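Local structure of mitochondrial edited mRNA stability factor 1 (6NL1) at residues S212-W217 against K347-D352; F206-N211 against V294-S299; V101-T106 against D171-L176; T129-E134 against R181-C186. The protein probably processes the 5' ends of mitochondrial mRNAs in trypanosomes, as a nudix-type mRNA stability factor. All coordinates share one frame; numbering follows the deposited sequence.

In the fold
The four contacts form two groups on opposite sides of the chain's centre. Contacts 1 and 2 have centres 11 Å apart and belong to the mixed sheet of the nudix part. Strands 200-207 and 216-223 are neighbours there, and Glu216 OE1 lies 2.7 Å from Arg207 NH2 in a salt bridge that joins the two contacts. Both lie near the GDP site, which is empty in this apo form: the side chain of Trp217 is about 8 Å and that of Val294 about 6 Å from the side chain of Tyr292. Contacts 3 and 4, with centres 13 Å apart, share the four-stranded antiparallel sheet, where Tyr175 meets Glu134 across neighbouring strands. About 30 Å separates the nearest atoms of contacts 2 and 3.

Contact 1 (S212-W217 against K347-D352); sequences SSEVEW and KASMID
Glu214 grips the start of helix 348-354 through the backbone and side chain of Ser349. Its OE2 accepts Ser349 N at 2.9 Å and its OE1 accepts Ser349 OG at 2.7 Å, each oxygen using its syn lone pair, so that two donors from one residue hold the carboxylate and fix its rotation. The extended glutamate chain, with CG trans to the backbone N (chi1 -173°), gives the reach this requires. Water 1 completes the tight part: it donates to Glu214 OE2 and to Val215 O, and accepts from Ala348 N, a first-turn amide that has no helical carbonyl to bind. Ala348 also brings its N to the edge of the Trp217 indole, 4.3 Å from CD1. Lys347, at the N-cap position, lays its straight aliphatic chain along the loop. Its CD is 3.5 Å from Glu214 OE1, and its CG meets Glu216 CG at 3.9 Å, while the carboxylate of Glu216 turns to Arg207. At the lysine's ammonium end, where both Lys347 and Ser212 are partly exposed, the hold is looser. Lys347 NZ makes just a weak hydrogen bond of 3.3 Å to Ser212 OG, and it stays 4.5 Å from Glu214 OE1, beyond salt-bridge range. A short hydroxyl suits Ser212, because OG reaches forward to donate to Glu214 O, in the carbonyl plane, in the loop before strand 216-223. Held by the amide and hydroxyl of Ser349 at a helix N-terminus, with a lysine nearby, Glu214 probably keeps its negative charge.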
loop_
_atom_site.group_PDB
_atom_site.type_symbol
_atom_site.label_atom_id
_atom_site.label_comp_id
_atom_site.label_asym_id
_atom_site.label_seq_id
_atom_site.Cartn_x
_atom_site.Cartn_y
_atom_site.Cartn_z
ATOM N N SER A 212 30.611 6.908 8.859
ATOM C CA SER A 212 29.446 7.776 8.726
ATOM C C SER A 212 28.466 7.698 9.899
ATOM O O SER A 212 28.230 6.626 10.446
ATOM C CB SER A 212 28.728 7.434 7.413
ATOM O OG SER A 212 27.588 8.244 7.217
ATOM N N SER A 213 27.898 8.839 10.288
ATOM C CA SER A 213 26.806 8.841 11.269
ATOM C C SER A 213 25.429 8.644 10.601
ATOM O O SER A 213 24.504 8.133 11.219
ATOM C CB SER A 213 26.792 10.121 12.097
ATOM O OG SER A 213 26.113 11.166 11.434
ATOM N N GLU A 214 25.285 9.065 9.347
ATOM C CA GLU A 214 24.055 8.773 8.608
ATOM C C GLU A 214 24.031 7.297 8.220
ATOM O O GLU A 214 25.034 6.758 7.759
ATOM C CB GLU A 214 23.929 9.639 7.355
ATOM C CG GLU A 214 22.578 9.474 6.664
ATOM C CD GLU A 214 22.475 10.235 5.360
ATOM O OE1 GLU A 214 23.494 10.795 4.896
ATOM O OE2 GLU A 214 21.367 10.262 4.791
ATOM N N VAL A 215 22.896 6.635 8.415
ATOM C CA VAL A 215 22.800 5.218 8.067
ATOM C C VAL A 215 22.336 5.050 6.619
ATOM O O VAL A 215 21.844 6.005 6.011
ATOM C CB VAL A 215 21.846 4.461 9.020
ATOM C CG1 VAL A 215 22.242 4.709 10.484
ATOM C CG2 VAL A 215 20.417 4.894 8.783
ATOM N N GLU A 216 22.520 3.845 6.072
ATOM C CA GLU A 216 22.011 3.479 4.746
ATOM C C GLU A 216 20.756 2.615 4.866
ATOM O O GLU A 216 20.682 1.717 5.709
ATOM C CB GLU A 216 23.069 2.709 3.936
ATOM C CG GLU A 216 24.322 3.504 3.598
ATOM C CD GLU A 216 25.266 2.783 2.636
ATOM O OE1 GLU A 216 25.420 1.539 2.720
ATOM O OE2 GLU A 216 25.869 3.474 1.792
ATOM N N TRP A 217 19.778 2.884 4.009
ATOM C CA TRP A 217 18.502 2.178 4.030
ATOM C C TRP A 217 18.413 1.217 2.846
ATOM O O TRP A 217 18.772 1.567 1.716
ATOM C CB TRP A 217 17.336 3.181 3.964
ATOM C CG TRP A 217 17.351 4.179 5.071
ATOM C CD1 TRP A 217 17.874 5.438 5.032
ATOM C CD2 TRP A 217 16.841 3.992 6.401
ATOM N NE1 TRP A 217 17.717 6.053 6.262
ATOM C CE2 TRP A 217 17.085 5.185 7.116
ATOM C CE3 TRP A 217 16.196 2.929 7.056
ATOM C CZ2 TRP A 217 16.712 5.350 8.455
ATOM C CZ3 TRP A 217 15.825 3.092 8.389
ATOM C CH2 TRP A 217 16.090 4.296 9.074
ATOM N N LYS A 347 21.477 6.172 1.038
ATOM C CA LYS A 347 21.345 7.228 2.029
ATOM C C LYS A 347 20.232 8.184 1.648
ATOM O O LYS A 347 20.114 8.575 0.492
ATOM C CB LYS A 347 22.642 8.033 2.143
ATOM C CG LYS A 347 23.786 7.299 2.805
ATOM C CD LYS A 347 24.971 8.225 2.977
ATOM C CE LYS A 347 26.075 7.567 3.787
ATOM N NZ LYS A 347 27.233 8.487 3.934
ATOM N N ALA A 348 19.435 8.588 2.629
ATOM C CA ALA A 348 18.440 9.621 2.388
ATOM C C ALA A 348 19.067 10.895 1.816
ATOM O O ALA A 348 18.491 11.527 0.932
ATOM C CB ALA A 348 17.679 9.924 3.651
ATOM N N SER A 349 20.242 11.277 2.315
ATOM C CA SER A 349 20.897 12.488 1.818
ATOM C C SER A 349 21.236 12.365 0.328
ATOM O O SER A 349 21.196 13.338 -0.418
ATOM C CB SER A 349 22.164 12.801 2.610
ATOM O OG SER A 349 23.150 11.802 2.399
ATOM N N MET A 350 21.582 11.163 -0.098
ATOM C CA MET A 350 21.901 10.943 -1.494
ATOM C C MET A 350 20.631 11.073 -2.330
ATOM O O MET A 350 20.636 11.673 -3.401
ATOM C CB MET A 350 22.524 9.571 -1.681
ATOM C CG MET A 350 23.443 9.506 -2.884
ATOM S SD MET A 350 22.978 8.153 -3.946
ATOM C CE MET A 350 21.256 8.531 -4.131
ATOM N N ILE A 351 19.537 10.520 -1.827
ATOM C CA ILE A 351 18.256 10.698 -2.485
ATOM C C ILE A 351 17.875 12.173 -2.601
ATOM O O ILE A 351 17.435 12.608 -3.665
ATOM C CB ILE A 351 17.140 9.874 -1.822
ATOM C CG1 ILE A 351 17.230 8.426 -2.302
ATOM C CG2 ILE A 351 15.775 10.430 -2.185
ATOM C CD1 ILE A 351 17.112 7.429 -1.198
ATOM N N ASP A 352 18.068 12.944 -1.530
ATOM C CA ASP A 352 17.755 14.377 -1.558
ATOM C C ASP A 352 18.583 15.117 -2.612
ATOM O O ASP A 352 18.070 15.981 -3.311
ATOM C CB ASP A 352 17.968 15.034 -0.180
ATOM C CG ASP A 352 16.998 14.520 0.867
ATOM O OD1 ASP A 352 15.966 13.940 0.482
ATOM O OD2 ASP A 352 17.265 14.694 2.076
HETATM O O HOH W 1 19.993 7.875 5.466
#

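Contact 2 (F206-N211 against V294-S299); sequences FRRLAN and VAEVPS. With SO4 (sulfate ion), chain D.
Phe206 bonds the second strand through both its N-H and its C=O, N donating to Ala295 O at 2.9 Å and O accepting Val297 N at 3.0 Å, straddling Glu296 as in a parallel bridge. The Phe206 ring, with CG tucked between the backbone N and carbonyl carbon (chi1 72°), lies beneath the glutamate: Glu296 CB sits over one face in a CH-pi contact, 3.9 Å from the centroid. Val294 CB touches the ring near its plane, 4.1 Å from CE1. A flat ring suits this place, offering a face to Glu296 CB and an edge to Val294. This is the parallel pair inside the mixed nudix sheet, with 272-277 beyond one strand and, beyond the other, antiparallel 216-223, whose Trp217 meets Phe206 edge-to-face. Arg208 reaches across to Glu296. Its NE forms a salt bridge of 3.1 Å with OE1, approaching from above the carboxylate plane, the two flat groups being 75° apart; water 2 ties Glu296 OE2 to Arg208 N and Val297 O. Arg207 takes the other direction, its fully extended chain passing Ser299. NH1 donates to Ser299 O at 2.9 Å, within the guanidinium plane, and also, at 2.9 Å, to O3 of a sulfate ion, probably from the crystallisation liquor. NH2 is shared between sulfate O4 and Glu216, while Trp345 supplies a cation-pi partner.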
loop_
_atom_site.group_PDB
_atom_site.type_symbol
_atom_site.label_atom_id
_atom_site.label_comp_id
_atom_site.label_asym_id
_atom_site.label_seq_id
_atom_site.Cartn_x
_atom_site.Cartn_y
_atom_site.Cartn_z
ATOM N N PHE A 206 18.182 -0.929 8.080
ATOM C CA PHE A 206 19.322 -0.035 7.872
ATOM C C PHE A 206 20.624 -0.665 8.357
ATOM O O PHE A 206 20.629 -1.553 9.209
ATOM C CB PHE A 206 19.099 1.341 8.538
ATOM C CG PHE A 206 19.190 1.321 10.058
ATOM C CD1 PHE A 206 18.055 1.108 10.840
ATOM C CD2 PHE A 206 20.407 1.517 10.701
ATOM C CE1 PHE A 206 18.132 1.090 12.238
ATOM C CE2 PHE A 206 20.495 1.506 12.099
ATOM C CZ PHE A 206 19.360 1.284 12.866
ATOM N N ARG A 207 21.734 -0.219 7.787
ATOM C CA ARG A 207 23.039 -0.634 8.282
ATOM C C ARG A 207 23.854 0.615 8.603
ATOM O O ARG A 207 23.625 1.686 8.034
ATOM C CB ARG A 207 23.766 -1.512 7.255
ATOM C CG ARG A 207 24.173 -0.771 5.976
ATOM C CD ARG A 207 24.978 -1.671 5.042
ATOM N NE ARG A 207 25.367 -0.971 3.821
ATOM C CZ ARG A 207 26.061 -1.525 2.832
ATOM N NH1 ARG A 207 26.449 -2.792 2.916
ATOM N NH2 ARG A 207 26.372 -0.814 1.757
ATOM N N ARG A 208 24.797 0.478 9.522
ATOM C CA ARG A 208 25.680 1.586 9.870
ATOM C C ARG A 208 27.027 1.419 9.181
ATOM O O ARG A 208 27.597 0.332 9.166
ATOM C CB ARG A 208 25.882 1.644 11.382
ATOM C CG ARG A 208 24.592 1.783 12.176
ATOM C CD ARG A 208 24.880 2.044 13.656
ATOM N NE ARG A 208 23.654 2.066 14.448
ATOM C CZ ARG A 208 22.874 3.135 14.600
ATOM N NH1 ARG A 208 23.185 4.294 14.020
ATOM N NH2 ARG A 208 21.775 3.042 15.335
ATOM N N LEU A 209 27.526 2.490 8.586
ATOM C CA LEU A 209 28.858 2.462 8.007
ATOM C C LEU A 209 29.851 3.045 9.009
ATOM O O LEU A 209 29.530 3.991 9.738
ATOM C CB LEU A 209 28.885 3.231 6.689
ATOM N N ALA A 210 31.046 2.466 9.066
ATOM C CA ALA A 210 32.061 2.916 10.017
ATOM C C ALA A 210 32.398 4.388 9.808
ATOM O O ALA A 210 32.625 5.136 10.764
ATOM C CB ALA A 210 33.318 2.062 9.894
ATOM N N ASN A 211 32.401 4.799 8.545
ATOM C CA ASN A 211 32.829 6.137 8.164
ATOM C C ASN A 211 31.735 7.206 8.215
ATOM O O ASN A 211 31.918 8.303 7.684
ATOM C CB ASN A 211 33.432 6.094 6.757
ATOM C CG ASN A 211 32.524 5.396 5.754
ATOM O OD1 ASN A 211 31.683 6.027 5.116
ATOM N ND2 ASN A 211 32.690 4.084 5.619
ATOM N N VAL A 294 11.871 0.609 12.249
ATOM C CA VAL A 294 13.277 0.509 11.870
ATOM C C VAL A 294 13.904 -0.718 12.501
ATOM O O VAL A 294 13.480 -1.164 13.570
ATOM C CB VAL A 294 14.109 1.744 12.287
ATOM C CG1 VAL A 294 13.594 3.005 11.597
ATOM C CG2 VAL A 294 14.142 1.892 13.813
ATOM N N ALA A 295 14.914 -1.263 11.834
ATOM C CA ALA A 295 15.705 -2.343 12.412
ATOM C C ALA A 295 17.095 -2.326 11.801
ATOM O O ALA A 295 17.252 -2.177 10.581
ATOM C CB ALA A 295 15.038 -3.691 12.179
ATOM N N GLU A 296 18.104 -2.472 12.650
ATOM C CA GLU A 296 19.472 -2.534 12.172
ATOM C C GLU A 296 19.829 -3.968 11.815
ATOM O O GLU A 296 19.468 -4.901 12.530
ATOM C CB GLU A 296 20.450 -1.995 13.221
ATOM C CG GLU A 296 21.895 -2.078 12.752
ATOM C CD GLU A 296 22.888 -1.398 13.677
ATOM O OE1 GLU A 296 22.480 -0.794 14.695
ATOM O OE2 GLU A 296 24.093 -1.471 13.368
ATOM N N VAL A 297 20.521 -4.136 10.693
ATOM C CA VAL A 297 21.129 -5.415 10.345
ATOM C C VAL A 297 22.643 -5.239 10.178
ATOM O O VAL A 297 23.132 -4.118 9.987
ATOM C CB VAL A 297 20.521 -6.003 9.053
ATOM C CG1 VAL A 297 19.047 -6.283 9.253
ATOM C CG2 VAL A 297 20.744 -5.059 7.866
ATOM N N PRO A 298 23.403 -6.341 10.273
ATOM C CA PRO A 298 24.843 -6.172 10.041
ATOM C C PRO A 298 25.101 -5.735 8.598
ATOM O O PRO A 298 24.333 -6.078 7.696
ATOM C CB PRO A 298 25.428 -7.564 10.341
ATOM C CG PRO A 298 24.277 -8.501 10.403
ATOM C CD PRO A 298 23.051 -7.697 10.730
ATOM N N SER A 299 26.157 -4.961 8.387
ATOM C CA SER A 299 26.384 -4.335 7.086
ATOM C C SER A 299 26.640 -5.346 5.970
ATOM O O SER A 299 26.401 -5.055 4.799
ATOM C CB SER A 299 27.530 -3.321 7.162
ATOM O OG SER A 299 28.746 -3.969 7.473
HETATM S S SO4 D . 28.216 -3.438 -0.381
HETATM O O1 SO4 D . 29.253 -4.094 -1.177
HETATM O O2 SO4 D . 26.913 -3.603 -1.036
HETATM O O3 SO4 D . 28.184 -4.046 0.948
HETATM O O4 SO4 D . 28.549 -2.020 -0.258
HETATM O O HOH W 2 24.860 -2.041 10.901
HETATM O O HOH W 3 20.395 0.282 16.379
#

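Contact 3 (V101-T106 against D171-L176); sequences VYKWQT and DITVYL
Strands 100-107 and 171-178 are the two inner members of a four-stranded antiparallel sheet, flanked by strands 84-86 and 132-137. Hydrogen-bonded pairs fall at Tyr102-Leu176, Trp104-Val174 and Thr106-Ile172; the middle one is typical, with Trp104 N 2.7 Å from Val174 O and Val174 N 2.8 Å from Trp104 O. On the face that carries Trp104, Val174 CG2 lies alongside the indole, 3.8 Å from CE3, and the methyl CG2 of Thr106 sits over the centre of the indole, 3.7 Å above its plane. Beta-branched residues suit these strands, presenting compact methyls to the flat ring. The face that carries Gln105 is mixed, with a polar cluster at Gln105 and Thr173. Bent at chi2 (51°), the Gln105 chain curls back so that NE2 donates to Thr173 OG1 at 2.6 Å, with the hydroxyl close to the amide plane. Beside it, Thr173 CG2 packs on Lys103 CG at 3.6 Å. Thr138 OG1 is hydrogen-bonded to both Thr173 OG1 and Gln105 OE1, closing a small ring of polar groups. The buried threonine hydroxyl is thus satisfied by two partners, and the amide is held at both its nitrogen and its oxygen, which fixes its rotation.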
loop_
_atom_site.group_PDB
_atom_site.type_symbol
_atom_site.label_atom_id
_atom_site.label_comp_id
_atom_site.label_asym_id
_atom_site.label_seq_id
_atom_site.Cartn_x
_atom_site.Cartn_y
_atom_site.Cartn_z
ATOM N N VAL A 101 -27.074 -8.534 -4.528
ATOM C CA VAL A 101 -26.405 -7.247 -4.452
ATOM C C VAL A 101 -26.830 -6.472 -3.218
ATOM O O VAL A 101 -28.011 -6.280 -2.978
ATOM C CB VAL A 101 -26.720 -6.372 -5.682
ATOM C CG1 VAL A 101 -25.734 -5.208 -5.749
ATOM C CG2 VAL A 101 -26.670 -7.212 -6.953
ATOM N N TYR A 102 -25.855 -6.022 -2.441
ATOM C CA TYR A 102 -26.131 -5.161 -1.307
ATOM C C TYR A 102 -25.313 -3.883 -1.388
ATOM O O TYR A 102 -24.246 -3.840 -1.999
ATOM C CB TYR A 102 -25.816 -5.871 0.007
ATOM C CG TYR A 102 -26.791 -6.962 0.389
ATOM C CD1 TYR A 102 -26.786 -8.190 -0.267
ATOM C CD2 TYR A 102 -27.695 -6.775 1.425
ATOM C CE1 TYR A 102 -27.660 -9.194 0.093
ATOM C CE2 TYR A 102 -28.571 -7.769 1.795
ATOM C CZ TYR A 102 -28.553 -8.977 1.125
ATOM O OH TYR A 102 -29.432 -9.965 1.493
ATOM N N LYS A 103 -25.813 -2.850 -0.728
ATOM C CA LYS A 103 -25.190 -1.541 -0.744
ATOM C C LYS A 103 -24.853 -1.095 0.673
ATOM O O LYS A 103 -25.613 -1.337 1.617
ATOM C CB LYS A 103 -26.159 -0.546 -1.377
ATOM C CG LYS A 103 -25.658 0.850 -1.482
ATOM C CD LYS A 103 -26.722 1.743 -2.099
ATOM C CE LYS A 103 -27.880 1.945 -1.146
ATOM N NZ LYS A 103 -28.671 3.154 -1.495
ATOM N N TRP A 104 -23.708 -0.443 0.818
ATOM C CA TRP A 104 -23.315 0.146 2.085
ATOM C C TRP A 104 -22.979 1.607 1.818
ATOM O O TRP A 104 -22.017 1.895 1.104
ATOM C CB TRP A 104 -22.090 -0.575 2.635
ATOM C CG TRP A 104 -21.542 0.013 3.902
ATOM C CD1 TRP A 104 -22.244 0.662 4.881
ATOM C CD2 TRP A 104 -20.173 0.008 4.327
ATOM N NE1 TRP A 104 -21.399 1.051 5.887
ATOM C CE2 TRP A 104 -20.121 0.663 5.575
ATOM C CE3 TRP A 104 -18.988 -0.491 3.772
ATOM C CZ2 TRP A 104 -18.925 0.834 6.286
ATOM C CZ3 TRP A 104 -17.799 -0.320 4.477
ATOM C CH2 TRP A 104 -17.779 0.336 5.722
ATOM N N GLN A 105 -23.782 2.516 2.376
ATOM C CA GLN A 105 -23.603 3.962 2.198
ATOM C C GLN A 105 -22.776 4.519 3.347
ATOM O O GLN A 105 -23.229 4.541 4.485
ATOM C CB GLN A 105 -24.961 4.675 2.124
ATOM C CG GLN A 105 -24.860 6.179 1.817
ATOM C CD GLN A 105 -23.998 6.472 0.583
ATOM O OE1 GLN A 105 -23.108 7.332 0.607
ATOM N NE2 GLN A 105 -24.261 5.755 -0.495
ATOM N N THR A 106 -21.565 4.976 3.060
ATOM C CA THR A 106 -20.639 5.285 4.140
ATOM C C THR A 106 -19.699 6.450 3.799
ATOM O O THR A 106 -19.993 7.255 2.907
ATOM C CB THR A 106 -19.850 3.996 4.551
ATOM O OG1 THR A 106 -19.086 4.228 5.742
ATOM C CG2 THR A 106 -18.922 3.520 3.414
ATOM N N ASP A 171 -18.120 11.015 0.851
ATOM C CA ASP A 171 -19.185 10.015 0.797
ATOM C C ASP A 171 -18.846 8.901 -0.193
ATOM O O ASP A 171 -18.514 9.162 -1.351
ATOM C CB ASP A 171 -20.511 10.654 0.399
ATOM C CG ASP A 171 -21.000 11.649 1.425
ATOM O OD1 ASP A 171 -21.511 11.205 2.472
ATOM O OD2 ASP A 171 -20.868 12.870 1.188
ATOM N N ILE A 172 -18.949 7.661 0.270
ATOM C CA ILE A 172 -18.626 6.502 -0.548
ATOM C C ILE A 172 -19.769 5.498 -0.519
ATOM O O ILE A 172 -20.310 5.190 0.545
ATOM C CB ILE A 172 -17.327 5.806 -0.078
ATOM C CG1 ILE A 172 -16.139 6.782 -0.134
ATOM C CG2 ILE A 172 -17.043 4.545 -0.940
ATOM C CD1 ILE A 172 -15.694 7.173 -1.570
ATOM N N THR A 173 -20.156 5.012 -1.695
ATOM C CA THR A 173 -21.133 3.934 -1.774
ATOM C C THR A 173 -20.390 2.647 -2.102
ATOM O O THR A 173 -19.674 2.574 -3.106
ATOM C CB THR A 173 -22.194 4.201 -2.861
ATOM O OG1 THR A 173 -22.773 5.493 -2.653
ATOM C CG2 THR A 173 -23.290 3.143 -2.811
ATOM N N VAL A 174 -20.553 1.641 -1.250
ATOM C CA VAL A 174 -19.903 0.351 -1.437
ATOM C C VAL A 174 -20.931 -0.682 -1.872
ATOM O O VAL A 174 -21.982 -0.809 -1.252
ATOM C CB VAL A 174 -19.231 -0.122 -0.131
ATOM C CG1 VAL A 174 -18.608 -1.504 -0.307
ATOM C CG2 VAL A 174 -18.203 0.899 0.341
ATOM N N TYR A 175 -20.635 -1.412 -2.942
ATOM C CA TYR A 175 -21.515 -2.487 -3.387
ATOM C C TYR A 175 -20.885 -3.850 -3.134
ATOM O O TYR A 175 -19.684 -4.032 -3.333
ATOM C CB TYR A 175 -21.833 -2.361 -4.873
ATOM C CG TYR A 175 -22.564 -1.102 -5.256
ATOM C CD1 TYR A 175 -23.945 -1.099 -5.426
ATOM C CD2 TYR A 175 -21.873 0.084 -5.457
ATOM C CE1 TYR A 175 -24.605 0.050 -5.783
ATOM C CE2 TYR A 175 -22.524 1.230 -5.813
ATOM C CZ TYR A 175 -23.881 1.217 -5.972
ATOM O OH TYR A 175 -24.516 2.381 -6.329
ATOM N N LEU A 176 -21.705 -4.805 -2.704
ATOM C CA LEU A 176 -21.254 -6.172 -2.493
ATOM C C LEU A 176 -22.048 -7.100 -3.401
ATOM O O LEU A 176 -23.280 -7.040 -3.437
ATOM C CB LEU A 176 -21.444 -6.600 -1.034
ATOM C CG LEU A 176 -20.970 -5.712 0.133
ATOM C CD1 LEU A 176 -21.207 -6.442 1.444
ATOM C CD2 LEU A 176 -19.521 -5.336 0.019
HETATM O O HOH W 4 -22.374 8.810 2.910
#

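Contact 4 (T129-E134 against R181-C186); sequences TGVHIE and RGIFNC
Val131 drives its branched side chain into the first turns of helix 180-193. From CB, 4.0 Å from Cys186 SG, the two methyls diverge. CG1, trans to the backbone N (chi1 168°), lies 3.9 Å from Cys186 SG. CG2 presses on bare backbone at Gly182, 3.4 Å from its C, and goes on to meet Ile183 CG1 at 3.9 Å and Cys186 CB at 3.8 Å. Gly182 suits this spot because, having no side chain, it lets the chain around Thr129 and Val131 come right up to the helix. Thr129 packs on the same helix surface: its OG1 approaches Cys186 CB at 3.6 Å, and its CG2 touches Asn185 CB at 3.9 Å. The hydroxyl is engaged on its own side of the contact, accepting Val131 N in an ST turn and hydrogen-bonding Leu125 O of helix 120-129. No hydrogen bond crosses the contact, which therefore rests on shape and apolar burial. Gly130, with its positive phi of 84°, lets the chain leave helix 120-129 and turn at once into strand 132-137. That edge strand pairs with strand 171-178, and Val131 and Ile133 both rest on Leu176. Helix 180-193 thus packs on the sheet beside helix 120-129, with Cys186 against Leu125 and Ile183 extending the packing to Phe100 and Tyr102 of strand 100-107.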
loop_
_atom_site.group_PDB
_atom_site.type_symbol
_atom_site.label_atom_id
_atom_site.label_comp_id
_atom_site.label_asym_id
_atom_site.label_seq_id
_atom_site.Cartn_x
_atom_site.Cartn_y
_atom_site.Cartn_z
ATOM N N THR A 129 -14.542 -15.055 1.233
ATOM C CA THR A 129 -15.988 -15.229 1.166
ATOM C C THR A 129 -16.545 -15.377 -0.253
ATOM O O THR A 129 -17.706 -15.745 -0.428
ATOM C CB THR A 129 -16.733 -14.028 1.832
ATOM O OG1 THR A 129 -16.545 -12.845 1.038
ATOM C CG2 THR A 129 -16.224 -13.777 3.254
ATOM N N GLY A 130 -15.744 -15.058 -1.264
ATOM C CA GLY A 130 -16.238 -15.056 -2.635
ATOM C C GLY A 130 -16.936 -13.768 -3.047
ATOM O O GLY A 130 -17.268 -13.577 -4.220
ATOM N N VAL A 131 -17.156 -12.874 -2.090
ATOM C CA VAL A 131 -17.868 -11.625 -2.370
ATOM C C VAL A 131 -17.009 -10.609 -3.116
ATOM O O VAL A 131 -15.856 -10.360 -2.765
ATOM C CB VAL A 131 -18.405 -10.984 -1.067
ATOM C CG1 VAL A 131 -18.889 -9.537 -1.315
ATOM C CG2 VAL A 131 -19.513 -11.860 -0.485
ATOM N N HIS A 132 -17.575 -10.030 -4.164
ATOM C CA HIS A 132 -16.889 -8.989 -4.904
ATOM C C HIS A 132 -17.332 -7.602 -4.418
ATOM O O HIS A 132 -18.524 -7.317 -4.313
ATOM C CB HIS A 132 -17.149 -9.138 -6.400
ATOM C CG HIS A 132 -16.503 -8.076 -7.232
ATOM N ND1 HIS A 132 -15.178 -8.121 -7.590
ATOM C CD2 HIS A 132 -17.006 -6.945 -7.786
ATOM C CE1 HIS A 132 -14.880 -7.058 -8.316
ATOM N NE2 HIS A 132 -15.972 -6.331 -8.450
ATOM N N ILE A 133 -16.355 -6.747 -4.137
ATOM C CA ILE A 133 -16.601 -5.398 -3.625
ATOM C C ILE A 133 -16.252 -4.305 -4.641
ATOM O O ILE A 133 -15.193 -4.328 -5.266
ATOM C CB ILE A 133 -15.794 -5.170 -2.336
ATOM C CG1 ILE A 133 -16.422 -5.964 -1.189
ATOM C CG2 ILE A 133 -15.710 -3.696 -1.995
ATOM C CD1 ILE A 133 -15.528 -6.079 0.024
ATOM N N GLU A 134 -17.156 -3.347 -4.794
ATOM C CA GLU A 134 -16.951 -2.216 -5.689
ATOM C C GLU A 134 -17.270 -0.934 -4.909
ATOM O O GLU A 134 -18.215 -0.914 -4.125
ATOM C CB GLU A 134 -17.883 -2.362 -6.904
ATOM C CG GLU A 134 -17.409 -1.701 -8.180
ATOM C CD GLU A 134 -16.222 -2.403 -8.804
ATOM O OE1 GLU A 134 -16.364 -3.568 -9.224
ATOM O OE2 GLU A 134 -15.143 -1.784 -8.874
ATOM N N ARG A 181 -24.959 -16.151 1.813
ATOM C CA ARG A 181 -24.057 -16.636 2.852
ATOM C C ARG A 181 -22.710 -15.927 2.792
ATOM O O ARG A 181 -22.158 -15.543 3.820
ATOM C CB ARG A 181 -23.852 -18.146 2.707
ATOM C CG ARG A 181 -22.997 -18.770 3.799
ATOM C CD ARG A 181 -22.879 -20.278 3.595
ATOM N NE ARG A 181 -24.177 -20.884 3.295
ATOM C CZ ARG A 181 -24.380 -22.188 3.133
ATOM N NH1 ARG A 181 -23.369 -23.038 3.246
ATOM N NH2 ARG A 181 -25.597 -22.642 2.861
ATOM N N GLY A 182 -22.172 -15.774 1.583
ATOM C CA GLY A 182 -20.939 -15.029 1.395
ATOM C C GLY A 182 -21.091 -13.604 1.909
ATOM O O GLY A 182 -20.228 -13.094 2.621
ATOM N N ILE A 183 -22.207 -12.970 1.569
ATOM C CA ILE A 183 -22.459 -11.597 1.991
ATOM C C ILE A 183 -22.620 -11.498 3.507
ATOM O O ILE A 183 -22.102 -10.571 4.135
ATOM C CB ILE A 183 -23.657 -10.977 1.233
ATOM C CG1 ILE A 183 -23.184 -10.518 -0.146
ATOM C CG2 ILE A 183 -24.231 -9.788 2.001
ATOM C CD1 ILE A 183 -24.282 -10.181 -1.095
ATOM N N PHE A 184 -23.302 -12.475 4.096
ATOM C CA PHE A 184 -23.387 -12.559 5.553
ATOM C C PHE A 184 -21.995 -12.628 6.179
ATOM O O PHE A 184 -21.710 -11.937 7.150
ATOM C CB PHE A 184 -24.207 -13.780 5.983
ATOM C CG PHE A 184 -24.259 -13.975 7.473
ATOM C CD1 PHE A 184 -25.250 -13.374 8.232
ATOM C CD2 PHE A 184 -23.306 -14.748 8.115
ATOM C CE1 PHE A 184 -25.294 -13.545 9.602
ATOM C CE2 PHE A 184 -23.342 -14.921 9.483
ATOM C CZ PHE A 184 -24.336 -14.317 10.229
ATOM N N ASN A 185 -21.122 -13.463 5.622
ATOM C CA ASN A 185 -19.782 -13.629 6.182
ATOM C C ASN A 185 -18.899 -12.414 5.938
ATOM O O ASN A 185 -18.172 -11.963 6.825
ATOM C CB ASN A 185 -19.126 -14.908 5.640
ATOM C CG ASN A 185 -19.789 -16.181 6.185
ATOM O OD1 ASN A 185 -20.258 -16.207 7.319
ATOM N ND2 ASN A 185 -19.839 -17.226 5.370
ATOM N N CYS A 186 -18.986 -11.876 4.727
ATOM C CA CYS A 186 -18.206 -10.711 4.350
ATOM C C CYS A 186 -18.587 -9.507 5.226
ATOM O O CYS A 186 -17.725 -8.779 5.708
ATOM C CB CYS A 186 -18.425 -10.407 2.867
ATOM S SG CYS A 186 -17.437 -9.061 2.249
#